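Local coordinates for protein putative methyltransferase (Porphyromonas gingivalis, PDB 3LL7) that probably transfers methyl groups, perhaps from S-adenosylmethionine, to a substrate not yet identified, possibly RNA, at residues A81-Y86 / H229-H234; L209-D214 / G235-L240; A260-L265 / E296-L301; F272-E277 / A304-T309; S323-S328 / T390-T395. One frame throughout, in Å; residues are numbered along the deposited sequence. Where two conformers were deposited one is given.

Contact 1: A81-Y86 / H229-H234; sequences AVTSSY and HVVAAH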
# COMPACT_ATOMS: atom_id res chain seq x y z
N ALA A 81 1.20 -9.12 -1.09
CA ALA A 81 2.03 -9.62 -2.18
C ALA A 81 2.37 -8.56 -3.25
O ALA A 81 3.51 -8.50 -3.73
CB ALA A 81 1.33 -10.84 -2.84
N VAL A 82 1.40 -7.73 -3.62
CA VAL A 82 1.64 -6.80 -4.73
C VAL A 82 2.55 -5.62 -4.40
O VAL A 82 3.40 -5.25 -5.22
CB VAL A 82 0.34 -6.35 -5.44
CG1 VAL A 82 0.01 -7.30 -6.58
CG2 VAL A 82 -0.80 -6.27 -4.45
N THR A 83 2.41 -5.03 -3.21
CA THR A 83 3.27 -3.90 -2.86
C THR A 83 4.68 -4.35 -2.52
O THR A 83 5.66 -3.68 -2.87
CB THR A 83 2.71 -3.07 -1.70
OG1 THR A 83 2.47 -3.92 -0.56
CG2 THR A 83 1.41 -2.41 -2.13
N SER A 84 4.78 -5.50 -1.84
CA SER A 84 6.11 -6.02 -1.52
C SER A 84 6.90 -6.13 -2.81
O SER A 84 8.00 -5.65 -2.87
CB SER A 84 6.05 -7.37 -0.81
OG SER A 84 5.66 -8.39 -1.71
N SER A 85 6.32 -6.70 -3.87
CA SER A 85 7.08 -6.84 -5.13
C SER A 85 7.42 -5.56 -5.91
O SER A 85 8.41 -5.54 -6.67
CB SER A 85 6.45 -7.89 -6.06
OG SER A 85 5.03 -7.79 -6.12
N TYR A 86 6.60 -4.51 -5.79
CA TYR A 86 6.92 -3.20 -6.37
C TYR A 86 8.24 -2.65 -5.84
O TYR A 86 9.01 -2.02 -6.56
CB TYR A 86 5.82 -2.18 -6.05
CG TYR A 86 6.09 -0.77 -6.55
CD1 TYR A 86 5.91 -0.43 -7.89
CD2 TYR A 86 6.51 0.24 -5.67
CE1 TYR A 86 6.14 0.85 -8.36
CE2 TYR A 86 6.72 1.53 -6.12
CZ TYR A 86 6.55 1.83 -7.46
OH TYR A 86 6.76 3.08 -7.91
N HIS A 229 7.17 7.83 -3.19
CA HIS A 229 6.20 7.12 -4.02
C HIS A 229 4.93 6.90 -3.20
O HIS A 229 5.01 6.44 -2.04
CB HIS A 229 6.75 5.75 -4.42
CG HIS A 229 7.88 5.82 -5.42
ND1 HIS A 229 7.92 5.01 -6.53
CD2 HIS A 229 8.98 6.60 -5.46
CE1 HIS A 229 9.01 5.29 -7.22
NE2 HIS A 229 9.67 6.25 -6.60
N VAL A 230 3.78 7.21 -3.78
CA VAL A 230 2.49 6.94 -3.13
C VAL A 230 1.93 5.72 -3.84
O VAL A 230 1.67 5.77 -5.06
CB VAL A 230 1.51 8.13 -3.26
CG1 VAL A 230 0.15 7.77 -2.61
CG2 VAL A 230 2.13 9.38 -2.64
N VAL A 231 1.86 4.60 -3.12
CA VAL A 231 1.58 3.32 -3.81
C VAL A 231 0.21 2.77 -3.44
O VAL A 231 -0.03 2.41 -2.27
CB VAL A 231 2.68 2.27 -3.50
CG1 VAL A 231 2.42 0.96 -4.24
CG2 VAL A 231 4.09 2.83 -3.85
N ALA A 232 -0.68 2.69 -4.42
CA ALA A 232 -1.99 2.07 -4.22
C ALA A 232 -2.03 0.66 -4.85
O ALA A 232 -1.35 0.41 -5.86
CB ALA A 232 -3.09 2.93 -4.78
N ALA A 233 -2.80 -0.22 -4.22
CA ALA A 233 -3.11 -1.59 -4.69
C ALA A 233 -4.50 -1.95 -4.17
O ALA A 233 -4.90 -1.52 -3.08
CB ALA A 233 -2.08 -2.59 -4.18
N HIS A 234 -5.26 -2.74 -4.93
CA HIS A 234 -6.60 -3.18 -4.50
C HIS A 234 -7.56 -2.00 -4.26
O HIS A 234 -8.46 -2.08 -3.41
CB HIS A 234 -6.52 -4.07 -3.25
CG HIS A 234 -5.54 -5.20 -3.39
ND1 HIS A 234 -5.79 -6.32 -4.16
CD2 HIS A 234 -4.31 -5.38 -2.86
CE1 HIS A 234 -4.76 -7.14 -4.10
NE2 HIS A 234 -3.84 -6.59 -3.32
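Helix 81-86 runs roughly antiparallel, at 146°, over strand 229-233 with the two axes 8.9 Å apart, and T83 and A233 form the closest CA pair. V82, T83 and Y86 face the strand, whose H229, V231 and A233 point back at the helix. Y86 makes the polar link. Its CG stands anti to the backbone N (chi1 177°), which sends the ring along the strand toward H229. There Y86 OH and H229 ND1 are 2.6 Å apart and hydrogen-bonded, with either able to donate. ND1 lies near the plane of the Y86 ring, and OH near that of the imidazole. The two rings meet rim to rim, their planes at 57°. H229 NE2 bonds E227, and H259 stacks on the imidazole, so this ring is held from several sides. On the way there, Y86 CE2 packs on V231 CG2 at 3.7 Å. Nearer the helix start, T83 CG2 touches both V231 CG1 and A233 CB, 4.1 Å from each. V82 CG2 touches A233 CB in one of two conformers, so this contact is less certain. This is a helix laid on one face of a mixed sheet, as in the layered alpha/beta fold of Rossmann-like methyltransferases.

Contact 2: L209-D214 / G235-L240; sequences LSPMID and GEVKEL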
# COMPACT_ATOMS: atom_id res chain seq x y z
N LEU A 209 6.43 3.88 4.78
CA LEU A 209 5.69 4.67 5.74
C LEU A 209 4.20 4.43 5.63
O LEU A 209 3.70 4.04 4.57
CB LEU A 209 5.98 6.16 5.54
CG LEU A 209 7.43 6.61 5.61
CD1 LEU A 209 7.53 8.08 5.19
CD2 LEU A 209 7.99 6.41 7.02
N SER A 210 3.47 4.63 6.74
CA SER A 210 2.01 4.51 6.74
C SER A 210 1.33 5.45 5.74
O SER A 210 1.74 6.59 5.62
CB SER A 210 1.47 4.83 8.13
OG SER A 210 0.06 4.95 8.07
N PRO A 211 0.26 4.99 5.07
CA PRO A 211 -0.53 5.92 4.25
C PRO A 211 -1.20 7.07 5.04
O PRO A 211 -1.76 7.98 4.43
CB PRO A 211 -1.60 5.02 3.60
CG PRO A 211 -1.31 3.67 3.94
CD PRO A 211 -0.34 3.64 5.11
N MSE A 212 -1.12 7.05 6.37
CA MSE A 212 -1.72 8.11 7.19
C MSE A 212 -0.77 9.29 7.41
O MSE A 212 -1.19 10.34 7.90
CB MSE A 212 -2.20 7.57 8.53
CG MSE A 212 -3.25 6.47 8.41
SE MSE A 212 -4.83 7.07 7.46
CE MSE A 212 -5.71 8.07 8.89
N ILE A 213 0.51 9.12 7.06
CA ILE A 213 1.50 10.19 7.20
C ILE A 213 1.28 11.27 6.16
O ILE A 213 0.96 10.97 5.02
CB ILE A 213 2.97 9.67 7.07
CG1 ILE A 213 3.18 8.43 7.93
CG2 ILE A 213 3.99 10.74 7.51
CD1 ILE A 213 3.44 8.72 9.37
N ASP A 214 1.42 12.52 6.59
CA ASP A 214 1.30 13.66 5.69
C ASP A 214 2.53 13.71 4.76
O ASP A 214 3.67 13.63 5.24
CB ASP A 214 1.22 14.93 6.54
CG ASP A 214 0.89 16.15 5.74
OD1 ASP A 214 -0.30 16.32 5.41
OD2 ASP A 214 1.81 16.94 5.45
N GLY A 235 -7.36 -0.92 -5.00
CA GLY A 235 -8.20 0.27 -4.88
C GLY A 235 -7.87 1.25 -3.77
O GLY A 235 -8.64 2.19 -3.57
N GLU A 236 -6.77 1.05 -3.03
CA GLU A 236 -6.50 1.92 -1.88
C GLU A 236 -5.02 2.13 -1.68
O GLU A 236 -4.22 1.25 -2.04
CB GLU A 236 -7.15 1.38 -0.58
CG GLU A 236 -6.52 0.14 0.00
CD GLU A 236 -7.07 -0.26 1.39
OE1 GLU A 236 -8.14 0.23 1.82
OE2 GLU A 236 -6.43 -1.09 2.06
N VAL A 237 -4.68 3.25 -1.06
CA VAL A 237 -3.27 3.55 -0.81
C VAL A 237 -2.78 2.58 0.27
O VAL A 237 -3.43 2.45 1.33
CB VAL A 237 -3.04 5.01 -0.38
CG1 VAL A 237 -1.57 5.25 -0.10
CG2 VAL A 237 -3.53 6.01 -1.48
N LYS A 238 -1.68 1.89 -0.03
CA LYS A 238 -1.13 0.86 0.87
C LYS A 238 0.09 1.36 1.62
O LYS A 238 0.32 0.97 2.78
CB LYS A 238 -0.74 -0.39 0.07
CG LYS A 238 -1.91 -1.21 -0.49
CD LYS A 238 -2.86 -1.64 0.61
CE LYS A 238 -3.92 -2.59 0.07
NZ LYS A 238 -4.86 -2.97 1.16
N GLU A 239 0.89 2.21 0.98
CA GLU A 239 2.11 2.67 1.62
C GLU A 239 2.69 3.90 0.91
O GLU A 239 2.39 4.17 -0.24
CB GLU A 239 3.17 1.55 1.64
CG GLU A 239 3.63 1.10 0.27
CD GLU A 239 4.28 -0.30 0.28
OE1 GLU A 239 3.73 -1.22 0.93
OE2 GLU A 239 5.32 -0.47 -0.39
N LEU A 240 3.53 4.63 1.63
CA LEU A 240 4.38 5.61 0.99
C LEU A 240 5.80 5.04 1.06
O LEU A 240 6.15 4.33 2.02
CB LEU A 240 4.36 6.93 1.75
CG LEU A 240 3.05 7.59 2.12
CD1 LEU A 240 3.37 9.04 2.38
CD2 LEU A 240 1.96 7.47 1.05
O HOH W 1 2.59 1.02 5.14
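L209 ends strand 204-209 and pairs with L240 as an antiparallel hydrogen-bonded pair. L209 N gives a nearly straight bond to L240 O (2.8 Å, 174°), and L240 N returns one to L209 O at 3.0 Å. The two side chains lie on the same face of the sheet, CB to CB 4.2 Å. A water donates to both L209 O and K238 O, bridging the strands just past this pair. S210 turns its side chain from the strand, and S210 OG accepts from M212 N at 2.9 Å, an ST turn. S210 O lies near L240 CG. P211 packs on backbone and side chain of the second segment. Its CG rests 3.4 Å from K238 O, while P211 CB packs against V237 CG1 at 3.7 Å. S210 to I213 form a type I beta turn, and I213 O comes within 4.1 Å of L240 CD1. P211 O and I213 O both accept from K303 NZ, which ties the turn to helix 299-304. D214 then caps helix 215-221 through D217 N. Strand 236-244 thus pairs on one side with 204-209, where the strand-to-helix turn begins, and also with 225-233, where K238 and E239 both face V231 in a classic beta bulge.

Contact 3: A260-L265 / E296-L301; sequences AINLLL and EPHTAL. With FMT (formic acid), chain E; FMT (formic acid), chain I.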
# COMPACT_ATOMS: atom_id res chain seq x y z
N ALA A 260 2.97 8.84 -8.12
CA ALA A 260 1.66 8.33 -7.71
C ALA A 260 1.37 7.15 -8.58
O ALA A 260 1.35 7.27 -9.81
CB ALA A 260 0.57 9.43 -7.85
N ILE A 261 1.19 5.99 -7.95
CA ILE A 261 0.99 4.81 -8.78
C ILE A 261 -0.12 3.93 -8.26
O ILE A 261 -0.26 3.75 -7.06
CB ILE A 261 2.28 4.04 -9.00
CG1 ILE A 261 2.12 3.06 -10.21
CG2 ILE A 261 2.73 3.38 -7.72
CD1 ILE A 261 3.44 2.70 -10.92
N ASN A 262 -0.90 3.40 -9.18
CA ASN A 262 -2.01 2.54 -8.82
C ASN A 262 -1.71 1.19 -9.42
O ASN A 262 -1.88 1.03 -10.61
CB ASN A 262 -3.34 3.12 -9.37
CG ASN A 262 -4.55 2.36 -8.88
OD1 ASN A 262 -4.60 1.93 -7.73
ND2 ASN A 262 -5.56 2.21 -9.76
N LEU A 263 -1.27 0.24 -8.60
CA LEU A 263 -0.89 -1.10 -9.10
C LEU A 263 -2.11 -1.92 -9.48
O LEU A 263 -3.08 -1.98 -8.73
CB LEU A 263 -0.03 -1.85 -8.07
CG LEU A 263 1.21 -1.07 -7.62
CD1 LEU A 263 1.96 -1.80 -6.50
CD2 LEU A 263 2.12 -0.73 -8.82
N LEU A 264 -2.06 -2.55 -10.66
CA LEU A 264 -3.20 -3.29 -11.24
C LEU A 264 -2.83 -4.68 -11.75
O LEU A 264 -1.65 -5.05 -11.78
CB LEU A 264 -3.85 -2.50 -12.38
CG LEU A 264 -4.54 -1.16 -12.08
CD1 LEU A 264 -5.07 -0.52 -13.37
CD2 LEU A 264 -5.65 -1.30 -11.03
N LEU A 265 -3.85 -5.43 -12.14
CA LEU A 265 -3.69 -6.80 -12.62
C LEU A 265 -3.02 -6.88 -14.00
O LEU A 265 -3.70 -7.10 -15.02
CB LEU A 265 -5.04 -7.51 -12.62
N GLU A 296 -12.39 10.44 -12.94
CA GLU A 296 -12.22 10.36 -11.46
C GLU A 296 -10.85 9.78 -11.12
O GLU A 296 -10.59 8.61 -11.42
CB GLU A 296 -13.30 9.47 -10.80
CG GLU A 296 -13.28 9.54 -9.26
CD GLU A 296 -14.32 8.62 -8.59
OE1 GLU A 296 -14.80 7.67 -9.23
OE2 GLU A 296 -14.65 8.86 -7.41
N PRO A 297 -9.98 10.57 -10.47
CA PRO A 297 -8.59 10.11 -10.22
C PRO A 297 -8.55 9.02 -9.15
O PRO A 297 -9.39 9.00 -8.21
CB PRO A 297 -7.88 11.38 -9.71
CG PRO A 297 -8.96 12.16 -9.07
CD PRO A 297 -10.19 11.95 -10.01
N HIS A 298 -7.56 8.13 -9.29
CA HIS A 298 -7.38 7.03 -8.32
C HIS A 298 -6.86 7.53 -6.97
O HIS A 298 -6.47 8.69 -6.82
CB HIS A 298 -6.56 5.88 -8.89
CG HIS A 298 -5.17 6.25 -9.31
ND1 HIS A 298 -4.22 6.73 -8.43
CD2 HIS A 298 -4.55 6.13 -10.50
CE1 HIS A 298 -3.08 6.92 -9.08
NE2 HIS A 298 -3.25 6.55 -10.34
N THR A 299 -6.87 6.65 -5.97
CA THR A 299 -6.57 7.06 -4.60
C THR A 299 -5.15 7.54 -4.38
O THR A 299 -4.91 8.38 -3.49
CB THR A 299 -6.89 5.93 -3.58
OG1 THR A 299 -6.15 4.75 -3.88
CG2 THR A 299 -8.42 5.62 -3.62
N ALA A 300 -4.21 7.03 -5.16
CA ALA A 300 -2.81 7.44 -5.00
C ALA A 300 -2.63 8.87 -5.50
O ALA A 300 -1.89 9.66 -4.87
CB ALA A 300 -1.86 6.47 -5.74
N LEU A 301 -3.30 9.22 -6.60
CA LEU A 301 -3.26 10.61 -7.07
C LEU A 301 -3.83 11.58 -6.03
O LEU A 301 -3.26 12.63 -5.78
CB LEU A 301 -4.02 10.81 -8.37
CG LEU A 301 -3.12 10.51 -9.57
CD1 LEU A 301 -3.96 10.40 -10.77
CD2 LEU A 301 -2.04 11.62 -9.76
C FMT E . -1.27 5.67 -12.31
O1 FMT E . -0.82 6.78 -11.98
O2 FMT E . -0.77 4.56 -12.04
C FMT I . -5.15 3.31 -12.96
O1 FMT I . -4.69 4.17 -13.70
O2 FMT I . -6.18 3.48 -12.31
O HOH W 2 -6.72 3.19 -6.19
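Helix 299-304 begins against strand 258-263, and H298 stands at its N-cap position. The strand belongs to the large mixed sheet, whereas H298 follows strand 293-297 of the smaller one, so the contact lies at a junction between the two. H298 ND1 accepts from A300 N in a weak, bent capping bond of 3.3 Å. Its CG sits between the backbone N and the carbonyl carbon (chi1 61°), which folds the imidazole back over the helix start. N262 CB then lies over the centre of one ring face, 3.5 Å from the centroid, a CH-pi contact. L301 CD1 covers the opposite face, nearer the rim. The N262 and H298 side chains run past each other in opposite directions, with the N262 amide turned 33° from the ring. Deeper in, A260 CB packs on L301 CD2 at 3.9 Å, and A300 CB sits 3.4 Å from I261 O. One water joins the segments further out. It donates to N262 OD1 and is hydrogen-bonded to T299 OG1. Two formic acid molecules, probably from the crystallisation liquor, also bind N262: O2 of one accepts from N262 N, and O2 of the other accepts from N262 ND2 at 2.9 Å.

Contact 4: F272-E277 / A304-T309; sequences FIFTME and AGAFKT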
# COMPACT_ATOMS: atom_id res chain seq x y z
N PHE A 272 2.46 8.44 -12.28
CA PHE A 272 2.30 9.88 -12.49
C PHE A 272 3.36 10.57 -11.64
O PHE A 272 3.34 10.45 -10.41
CB PHE A 272 0.90 10.30 -12.05
CG PHE A 272 0.54 11.69 -12.44
CD1 PHE A 272 -0.20 11.92 -13.61
CD2 PHE A 272 0.97 12.77 -11.68
CE1 PHE A 272 -0.52 13.20 -14.02
CE2 PHE A 272 0.64 14.09 -12.08
CZ PHE A 272 -0.10 14.30 -13.26
N ILE A 273 4.32 11.24 -12.26
CA ILE A 273 5.39 11.86 -11.49
C ILE A 273 5.26 13.38 -11.56
O ILE A 273 5.07 13.94 -12.64
CB ILE A 273 6.76 11.46 -12.05
CG1 ILE A 273 6.88 9.92 -12.18
CG2 ILE A 273 7.92 12.06 -11.22
CD1 ILE A 273 8.21 9.50 -12.84
N PHE A 274 5.34 14.03 -10.40
CA PHE A 274 5.24 15.49 -10.35
C PHE A 274 6.00 16.00 -9.11
O PHE A 274 6.60 15.21 -8.37
CB PHE A 274 3.75 15.94 -10.32
CG PHE A 274 3.06 15.71 -9.00
CD1 PHE A 274 2.64 16.80 -8.23
CD2 PHE A 274 2.82 14.39 -8.51
CE1 PHE A 274 2.01 16.59 -6.99
CE2 PHE A 274 2.22 14.19 -7.27
CZ PHE A 274 1.82 15.31 -6.51
N THR A 275 5.95 17.31 -8.88
CA THR A 275 6.55 17.92 -7.68
C THR A 275 5.57 18.90 -7.08
O THR A 275 4.68 19.41 -7.77
CB THR A 275 7.83 18.71 -8.02
OG1 THR A 275 7.51 19.79 -8.90
CG2 THR A 275 8.87 17.81 -8.65
N MSE A 276 5.72 19.18 -5.79
CA MSE A 276 4.84 20.11 -5.13
C MSE A 276 4.98 21.50 -5.74
O MSE A 276 3.99 22.24 -5.82
CB MSE A 276 5.12 20.16 -3.62
CG MSE A 276 4.57 18.96 -2.87
SE MSE A 276 2.72 18.49 -3.37
CE MSE A 276 1.72 20.10 -2.95
N GLU A 277 6.20 21.84 -6.17
CA GLU A 277 6.47 23.12 -6.82
C GLU A 277 5.59 23.27 -8.06
O GLU A 277 5.02 24.34 -8.30
CB GLU A 277 7.93 23.27 -7.22
CG GLU A 277 8.22 24.58 -7.93
CD GLU A 277 9.65 24.72 -8.37
OE1 GLU A 277 10.31 23.71 -8.66
OE2 GLU A 277 10.13 25.87 -8.42
N ALA A 304 -1.42 11.90 -3.07
CA ALA A 304 -0.20 12.64 -3.48
C ALA A 304 -0.47 14.13 -3.61
O ALA A 304 0.44 14.94 -3.50
CB ALA A 304 0.34 12.09 -4.83
N GLY A 305 -1.73 14.47 -3.89
CA GLY A 305 -2.19 15.85 -4.01
C GLY A 305 -1.97 16.50 -5.36
O GLY A 305 -1.87 17.74 -5.43
N ALA A 306 -1.93 15.71 -6.43
CA ALA A 306 -1.73 16.22 -7.79
C ALA A 306 -3.05 16.75 -8.39
O ALA A 306 -3.36 16.47 -9.55
CB ALA A 306 -1.15 15.10 -8.71
N PHE A 307 -3.80 17.53 -7.62
CA PHE A 307 -5.17 17.94 -8.01
C PHE A 307 -5.19 18.77 -9.30
O PHE A 307 -5.96 18.48 -10.25
CB PHE A 307 -5.79 18.74 -6.85
CG PHE A 307 -5.81 18.01 -5.50
CD1 PHE A 307 -6.40 16.74 -5.36
CD2 PHE A 307 -5.26 18.61 -4.38
CE1 PHE A 307 -6.42 16.07 -4.12
CE2 PHE A 307 -5.26 17.95 -3.11
CZ PHE A 307 -5.85 16.68 -2.99
N LYS A 308 -4.34 19.80 -9.33
CA LYS A 308 -4.23 20.67 -10.49
C LYS A 308 -3.35 20.08 -11.57
O LYS A 308 -3.64 20.20 -12.77
CB LYS A 308 -3.70 22.04 -10.05
CG LYS A 308 -4.63 22.73 -9.08
CD LYS A 308 -3.81 23.63 -8.12
CE LYS A 308 -3.14 24.75 -8.81
NZ LYS A 308 -2.15 25.48 -7.89
N THR A 309 -2.25 19.43 -11.15
CA THR A 309 -1.30 18.90 -12.14
C THR A 309 -1.96 17.90 -13.11
O THR A 309 -1.65 17.90 -14.29
CB THR A 309 -0.09 18.27 -11.43
OG1 THR A 309 0.50 19.27 -10.57
CG2 THR A 309 1.00 17.90 -12.44
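The CG of F274 is held between its backbone N and carbonyl carbon (chi1 74°), which swings the ring over A306, while F272 has CG anti to the backbone N (chi1 -170°) and reaches T309. A306 CB lies over the centre of the F274 ring, 3.7 Å from the centroid and 13° off the normal, a CH-pi contact. At the edge of that ring, A304 O comes within 3.3 Å of F274 CZ, near the ring plane. A304 CB touches F274 CE2 at 3.7 Å. The methyl of A306 also meets F272 CE2 at 3.9 Å, so one small side chain serves both phenylalanines. These rings project from strand 272-274, an edge strand of the large mixed sheet, onto the link between helices 299-304 and 307-314. In that link G305 leaves the helix with positive phi, and A306 is the centre of an inverse gamma turn. T309, in the second helix, sets its methyl CG2 at the edge of the F272 ring, 3.8 Å from CE2. The same CG2 is 4.0 Å from F274 CB. T309 OG1 instead bonds E279, from the helix that follows the strand. M276, a selenomethionine, curls its SE to within 4.2 Å of A304 O.

Contact 5: S323-S328 / T390-T395; sequences SHLYTS and TLMGTT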
# COMPACT_ATOMS: atom_id res chain seq x y z
N SER A 323 -13.67 19.71 -5.64
CA SER A 323 -14.25 18.55 -6.34
C SER A 323 -13.16 17.88 -7.19
O SER A 323 -12.74 18.40 -8.23
CB SER A 323 -15.42 18.97 -7.27
OG SER A 323 -16.38 19.71 -6.56
N HIS A 324 -12.70 16.72 -6.74
CA HIS A 324 -11.59 16.10 -7.42
C HIS A 324 -12.11 15.21 -8.54
O HIS A 324 -12.06 13.97 -8.45
CB HIS A 324 -10.67 15.41 -6.42
CG HIS A 324 -10.19 16.33 -5.33
ND1 HIS A 324 -9.88 17.66 -5.57
CD2 HIS A 324 -9.96 16.13 -4.01
CE1 HIS A 324 -9.48 18.22 -4.45
NE2 HIS A 324 -9.51 17.32 -3.49
N LEU A 325 -12.68 15.88 -9.54
CA LEU A 325 -13.16 15.30 -10.77
C LEU A 325 -12.84 16.25 -11.90
O LEU A 325 -12.76 17.47 -11.71
CB LEU A 325 -14.72 15.19 -10.76
CG LEU A 325 -15.31 14.19 -9.79
CD1 LEU A 325 -16.87 14.41 -9.87
CD2 LEU A 325 -14.95 12.75 -10.23
N TYR A 326 -12.73 15.68 -13.08
CA TYR A 326 -12.33 16.40 -14.28
C TYR A 326 -13.32 16.13 -15.39
O TYR A 326 -14.03 15.11 -15.35
CB TYR A 326 -10.93 15.97 -14.73
CG TYR A 326 -9.94 16.07 -13.61
CD1 TYR A 326 -9.25 17.26 -13.34
CD2 TYR A 326 -9.73 14.97 -12.79
CE1 TYR A 326 -8.33 17.33 -12.28
CE2 TYR A 326 -8.83 15.03 -11.72
CZ TYR A 326 -8.15 16.20 -11.47
OH TYR A 326 -7.26 16.25 -10.43
N THR A 327 -13.30 16.99 -16.40
CA THR A 327 -14.16 16.80 -17.56
C THR A 327 -13.49 17.34 -18.83
O THR A 327 -12.63 18.23 -18.77
CB THR A 327 -15.56 17.46 -17.33
OG1 THR A 327 -16.46 17.01 -18.35
CG2 THR A 327 -15.48 18.99 -17.37
N SER A 328 -13.88 16.81 -19.98
CA SER A 328 -13.36 17.31 -21.26
C SER A 328 -14.27 16.85 -22.37
O SER A 328 -14.99 15.86 -22.23
CB SER A 328 -11.94 16.79 -21.50
OG SER A 328 -11.97 15.40 -21.82
N THR A 390 -23.28 4.91 -12.90
CA THR A 390 -22.89 5.54 -11.64
C THR A 390 -23.62 6.87 -11.50
O THR A 390 -23.68 7.65 -12.45
CB THR A 390 -21.38 5.79 -11.60
OG1 THR A 390 -20.71 4.53 -11.63
CG2 THR A 390 -20.95 6.56 -10.33
N LEU A 391 -24.16 7.12 -10.29
CA LEU A 391 -24.66 8.46 -9.95
C LEU A 391 -23.58 9.11 -9.10
O LEU A 391 -23.13 8.51 -8.12
CB LEU A 391 -25.98 8.36 -9.18
CG LEU A 391 -27.26 8.21 -9.99
CD1 LEU A 391 -28.44 7.76 -9.06
CD2 LEU A 391 -27.54 9.58 -10.68
N MSE A 392 -23.16 10.31 -9.51
CA MSE A 392 -22.03 11.00 -8.87
C MSE A 392 -22.50 12.33 -8.30
O MSE A 392 -22.97 13.22 -9.02
CB MSE A 392 -20.89 11.25 -9.90
CG MSE A 392 -19.79 12.21 -9.39
SE MSE A 392 -18.60 11.34 -8.14
CE MSE A 392 -17.73 10.10 -9.33
N GLY A 393 -22.37 12.51 -7.00
CA GLY A 393 -22.73 13.83 -6.41
C GLY A 393 -21.47 14.68 -6.37
O GLY A 393 -20.45 14.21 -5.90
N THR A 394 -21.56 15.91 -6.84
CA THR A 394 -20.39 16.78 -6.88
C THR A 394 -20.83 18.24 -6.94
O THR A 394 -22.04 18.52 -6.88
CB THR A 394 -19.44 16.37 -8.06
OG1 THR A 394 -18.16 17.04 -7.93
CG2 THR A 394 -20.06 16.67 -9.41
N THR A 395 -19.84 19.13 -7.05
CA THR A 395 -20.05 20.58 -7.02
C THR A 395 -19.28 21.19 -8.17
O THR A 395 -18.07 20.91 -8.36
CB THR A 395 -19.54 21.17 -5.70
OG1 THR A 395 -20.17 20.49 -4.61
CG2 THR A 395 -19.87 22.69 -5.62
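This is a buried contact between two strands of one seven-stranded mixed sheet that are not neighbours in it. Strands 323-328 and 389-395 are separated in the order by three others, 293-297, 337-347 and 401-408. The two six-residue segments lie 7.4 Å apart at closest, with directions at 108°, and side chains bridge them without strand pairing. The polar part falls to S323. S323 OG donates to T395 O at 2.7 Å, in the carbonyl plane and on a lone pair. N369 ND2 is also hydrogen-bonded to this hydroxyl, so a buried polar atom has two partners. S323 CB sits 3.4 Å from T394 OG1. That hydroxyl is itself hydrogen-bonded to R368 O on strand 364-368. Such an approach, despite three strands between in the order, is consistent with a strongly curled sheet, in which the segment 323-328, from the ferredoxin-like region, meets 390-395 of the THUMP-like region. L325 supplies the apolar part. Its CG stands anti to the carbonyl carbon (chi1 -68°), directing the branched end toward the other strand. L325 and M392 reach for each other tip to tip, with L325 CD1 3.7 Å from M392 CG. The selenomethionine chain bends at chi2 and chi3, which brings its CE to 3.9 Å from L325 CD2. L325 also crosses T394 obliquely, with L325 CD1 3.5 Å from T394 OG1.

Contacts 1 to 4 all reach the large mixed sheet, while contact 5 lies in the seven-stranded one. Strand 225-233 of contact 1 pairs with 236-244 of contact 2 and with 258-263 of contact 3, which in turn pairs with 272-274 of contact 4. Centres of contacts 1 and 2, and of 1 and 3, are about 10 Å apart; those of 1 and 5 are about 27 Å apart. Along the chain, contacts 1 and 2 cross, as do 3 and 4, whereas contact 5 comes last. Segment 296-301 bridges the sheets: its strand neighbours 323-328, and its helix packs on 258-263. The contacts thus trace a path from the probable methyltransferase core to the ferredoxin-like and THUMP-like regions.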